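Local coordinates for eEF1A lysine and N-terminal methyltransferase (PDB 5WCJ), which methylates the N terminus of elongation factor 1-alpha through this C-terminal part and an internal lysine through its N-terminal part, with S-adenosylmethionine as donor, at residues Lys149-Leu154 with Lys180-Leu185. Numbering follows the deposited sequence.
Sequences KVKSIL and KAVFPL
Phe183 pushes its ring into the C-terminal end of helix 144-152, joining two helices that pack on the seven-stranded sheet of this Rossmann-like methyltransferase domain. The far end of the ring makes the contact. Its CZ lies 4.0 Å from the backbone N of Lys151 and 4.2 Å from CG1 of Val150, whose side chain crosses that of Phe183 at about a right angle. At the neighbouring ring corner, CD2 of Leu154 comes within 4.0 Å of Phe183 CE1; this methyl, like Val150 CG1 and the Lys151 N, meets the ring obliquely. Phe183 is the first residue to leave helical geometry after helix 169-182, and with CG anti to its own carbonyl carbon (chi1 -60°) the ring reaches toward the end of helix 144-152.

Beside the ring, the aliphatic part of Lys151 runs past Val182, CD of the lysine 4.1 Å from CG1 of the valine. The ring of Phe160, on strand 158-164, meets that of Phe183 with planes inclined at about 40°, and Leu203 touches both Phe183 and Lys151. Val150 and Leu154 also rest on Ile121 of strand 118-123, so the apolar layer continues onto the sheet. Where helix 144-152 ends, Ser152 OG donates a 2.8 Å hydrogen bond to the carbonyl O of Lys149.

No direct hydrogen bond joins the segments; the polar link is at the exposed margin, where the extended Lys151 chain carries NZ to a water 2.8 Å away, which donates a 2.6 Å bond to the carbonyl O of Val182.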
ATOM      1  N   LYS A 149      13.025  -1.625   9.284  1.00 27.17           N
ATOM      2  CA  LYS A 149      11.991  -0.868  10.010  1.00 27.26           C
ATOM      3  C   LYS A 149      10.614  -1.192   9.445  1.00 27.13           C
ATOM      4  O   LYS A 149       9.662  -1.353  10.212  1.00 27.88           O
ATOM      5  CB  LYS A 149      12.229   0.644   9.947  1.00 29.20           C
ATOM      6  CG  LYS A 149      13.578   1.079  10.505  1.00 31.51           C
ATOM      7  CD  LYS A 149      13.796   0.539  11.912  1.00 34.86           C
ATOM      8  CE  LYS A 149      14.994   1.216  12.572  1.00 37.23           C
ATOM      9  NZ  LYS A 149      15.363   0.467  13.805  1.00 40.11           N
ATOM     10  N   VAL A 150      10.529  -1.317   8.115  1.00 25.10           N
ATOM     11  CA  VAL A 150       9.260  -1.683   7.447  1.00 25.19           C
ATOM     12  C   VAL A 150       8.828  -3.083   7.900  1.00 25.79           C
ATOM     13  O   VAL A 150       7.683  -3.310   8.296  1.00 24.71           O
ATOM     14  CB  VAL A 150       9.375  -1.604   5.911  1.00 24.55           C
ATOM     15  CG1 VAL A 150       8.108  -2.088   5.226  1.00 25.45           C
ATOM     16  CG2 VAL A 150       9.716  -0.178   5.457  1.00 24.74           C
ATOM     17  N   LYS A 151       9.747  -4.022   7.859  1.00 25.73           N
ATOM     18  CA  LYS A 151       9.443  -5.373   8.298  1.00 29.33           C
ATOM     19  C   LYS A 151       8.927  -5.396   9.728  1.00 30.13           C
ATOM     20  O   LYS A 151       8.019  -6.165  10.046  1.00 29.60           O
ATOM     21  CB  LYS A 151      10.693  -6.256   8.159  1.00 30.26           C
ATOM     22  CG  LYS A 151      10.552  -7.665   8.746  1.00 33.77           C
ATOM     23  CD  LYS A 151      11.871  -8.424   8.676  1.00 34.69           C
ATOM     24  CE  LYS A 151      11.875  -9.583   9.666  1.00 38.32           C
ATOM     25  NZ  LYS A 151      13.007 -10.519   9.395  1.00 40.04           N
ATOM     26  N   SER A 152       9.496  -4.555  10.590  1.00 31.21           N
ATOM     27  CA  SER A 152       9.134  -4.553  12.009  1.00 31.73           C
ATOM     28  C   SER A 152       7.689  -4.074  12.271  1.00 31.30           C
ATOM     29  O   SER A 152       7.139  -4.390  13.322  1.00 31.82           O
ATOM     30  CB  SER A 152      10.163  -3.769  12.861  1.00 29.58           C
ATOM     31  OG  SER A 152       9.940  -2.371  12.818  1.00 31.67           O
ATOM     32  N   ILE A 153       7.071  -3.346  11.323  1.00 29.59           N
ATOM     33  CA  ILE A 153       5.695  -2.904  11.468  1.00 29.44           C
ATOM     34  C   ILE A 153       4.705  -3.616  10.574  1.00 27.85           C
ATOM     35  O   ILE A 153       3.571  -3.155  10.435  1.00 30.81           O
ATOM     36  CB  ILE A 153       5.537  -1.368  11.343  1.00 29.51           C
ATOM     37  CG1 ILE A 153       6.061  -0.811  10.003  1.00 28.52           C
ATOM     38  CG2 ILE A 153       6.221  -0.695  12.536  1.00 30.92           C
ATOM     39  CD1 ILE A 153       5.531   0.580   9.696  1.00 29.05           C
ATOM     40  N   LEU A 154       5.117  -4.731   9.989  1.00 28.20           N
ATOM     41  CA  LEU A 154       4.247  -5.512   9.128  1.00 29.38           C
ATOM     42  C   LEU A 154       3.852  -6.767   9.907  1.00 29.15           C
ATOM     43  O   LEU A 154       4.670  -7.361  10.586  1.00 30.04           O
ATOM     44  CB  LEU A 154       4.970  -5.879   7.825  1.00 28.67           C
ATOM     45  CG  LEU A 154       4.157  -6.548   6.710  1.00 30.53           C
ATOM     46  CD1 LEU A 154       3.192  -5.593   6.023  1.00 30.62           C
ATOM     47  CD2 LEU A 154       5.073  -7.174   5.673  1.00 31.95           C
ATOM     48  N   LYS A 180      14.717  -8.614  -1.542  1.00 30.37           N
ATOM     49  CA  LYS A 180      14.633 -10.063  -1.347  1.00 34.80           C
ATOM     50  C   LYS A 180      15.391 -10.524  -0.088  1.00 32.39           C
ATOM     51  O   LYS A 180      14.941 -11.448   0.588  1.00 32.10           O
ATOM     52  CB  LYS A 180      15.125 -10.812  -2.603  1.00 38.86           C
ATOM     53  CG  LYS A 180      14.620 -12.245  -2.691  1.00 43.00           C
ATOM     54  CD  LYS A 180      15.017 -12.908  -4.001  1.00 46.76           C
ATOM     55  N   ALA A 181      16.500  -9.864   0.235  1.00 34.06           N
ATOM     56  CA  ALA A 181      17.242 -10.132   1.484  1.00 34.70           C
ATOM     57  C   ALA A 181      16.373  -9.966   2.737  1.00 36.08           C
ATOM     58  O   ALA A 181      16.516 -10.710   3.690  1.00 34.98           O
ATOM     59  CB  ALA A 181      18.456  -9.229   1.590  1.00 35.21           C
ATOM     60  N   VAL A 182      15.475  -8.984   2.727  1.00 31.75           N
ATOM     61  CA  VAL A 182      14.597  -8.717   3.865  1.00 31.48           C
ATOM     62  C   VAL A 182      13.236  -9.385   3.711  1.00 31.47           C
ATOM     63  O   VAL A 182      12.680  -9.828   4.717  1.00 31.86           O
ATOM     64  CB  VAL A 182      14.443  -7.192   4.070  1.00 30.96           C
ATOM     65  CG1 VAL A 182      13.531  -6.877   5.264  1.00 31.11           C
ATOM     66  CG2 VAL A 182      15.812  -6.541   4.247  1.00 32.27           C
ATOM     67  N   PHE A 183      12.711  -9.473   2.468  1.00 29.20           N
ATOM     68  CA  PHE A 183      11.426 -10.097   2.158  1.00 30.13           C
ATOM     69  C   PHE A 183      11.646 -11.228   1.158  1.00 33.18           C
ATOM     70  O   PHE A 183      11.602 -11.015  -0.067  1.00 32.66           O
ATOM     71  CB  PHE A 183      10.436  -9.078   1.594  1.00 29.92           C
ATOM     72  CG  PHE A 183      10.132  -7.950   2.533  1.00 29.18           C
ATOM     73  CD1 PHE A 183       9.106  -8.061   3.467  1.00 29.25           C
ATOM     74  CD2 PHE A 183      10.867  -6.791   2.494  1.00 29.83           C
ATOM     75  CE1 PHE A 183       8.830  -7.025   4.350  1.00 29.52           C
ATOM     76  CE2 PHE A 183      10.603  -5.746   3.364  1.00 27.79           C
ATOM     77  CZ  PHE A 183       9.583  -5.860   4.294  1.00 28.77           C
ATOM     78  N   PRO A 184      11.879 -12.446   1.665  1.00 36.91           N
ATOM     79  CA  PRO A 184      12.340 -13.488   0.728  1.00 36.97           C
ATOM     80  C   PRO A 184      11.301 -14.006  -0.277  1.00 36.98           C
ATOM     81  O   PRO A 184      11.675 -14.603  -1.285  1.00 37.79           O
ATOM     82  CB  PRO A 184      12.893 -14.599   1.641  1.00 38.39           C
ATOM     83  CG  PRO A 184      12.554 -14.229   3.039  1.00 40.11           C
ATOM     84  CD  PRO A 184      12.065 -12.809   3.085  1.00 38.61           C
ATOM     85  N   LEU A 185      10.021 -13.753  -0.050  1.00 30.44           N
ATOM     86  CA  LEU A 185       9.017 -14.085  -1.040  1.00 30.73           C
ATOM     87  C   LEU A 185       8.700 -12.801  -1.811  1.00 30.47           C
ATOM     88  O   LEU A 185       8.167 -11.860  -1.218  1.00 28.61           O
ATOM     89  CB  LEU A 185       7.793 -14.634  -0.343  1.00 30.83           C
ATOM     90  CG  LEU A 185       6.629 -15.070  -1.222  1.00 33.66           C
ATOM     91  CD1 LEU A 185       7.078 -16.135  -2.201  1.00 35.43           C
ATOM     92  CD2 LEU A 185       5.463 -15.562  -0.384  1.00 34.24           C
TER
HETATM   93  O   HOH W   1      13.332 -11.327   6.784  1.00 45.14           O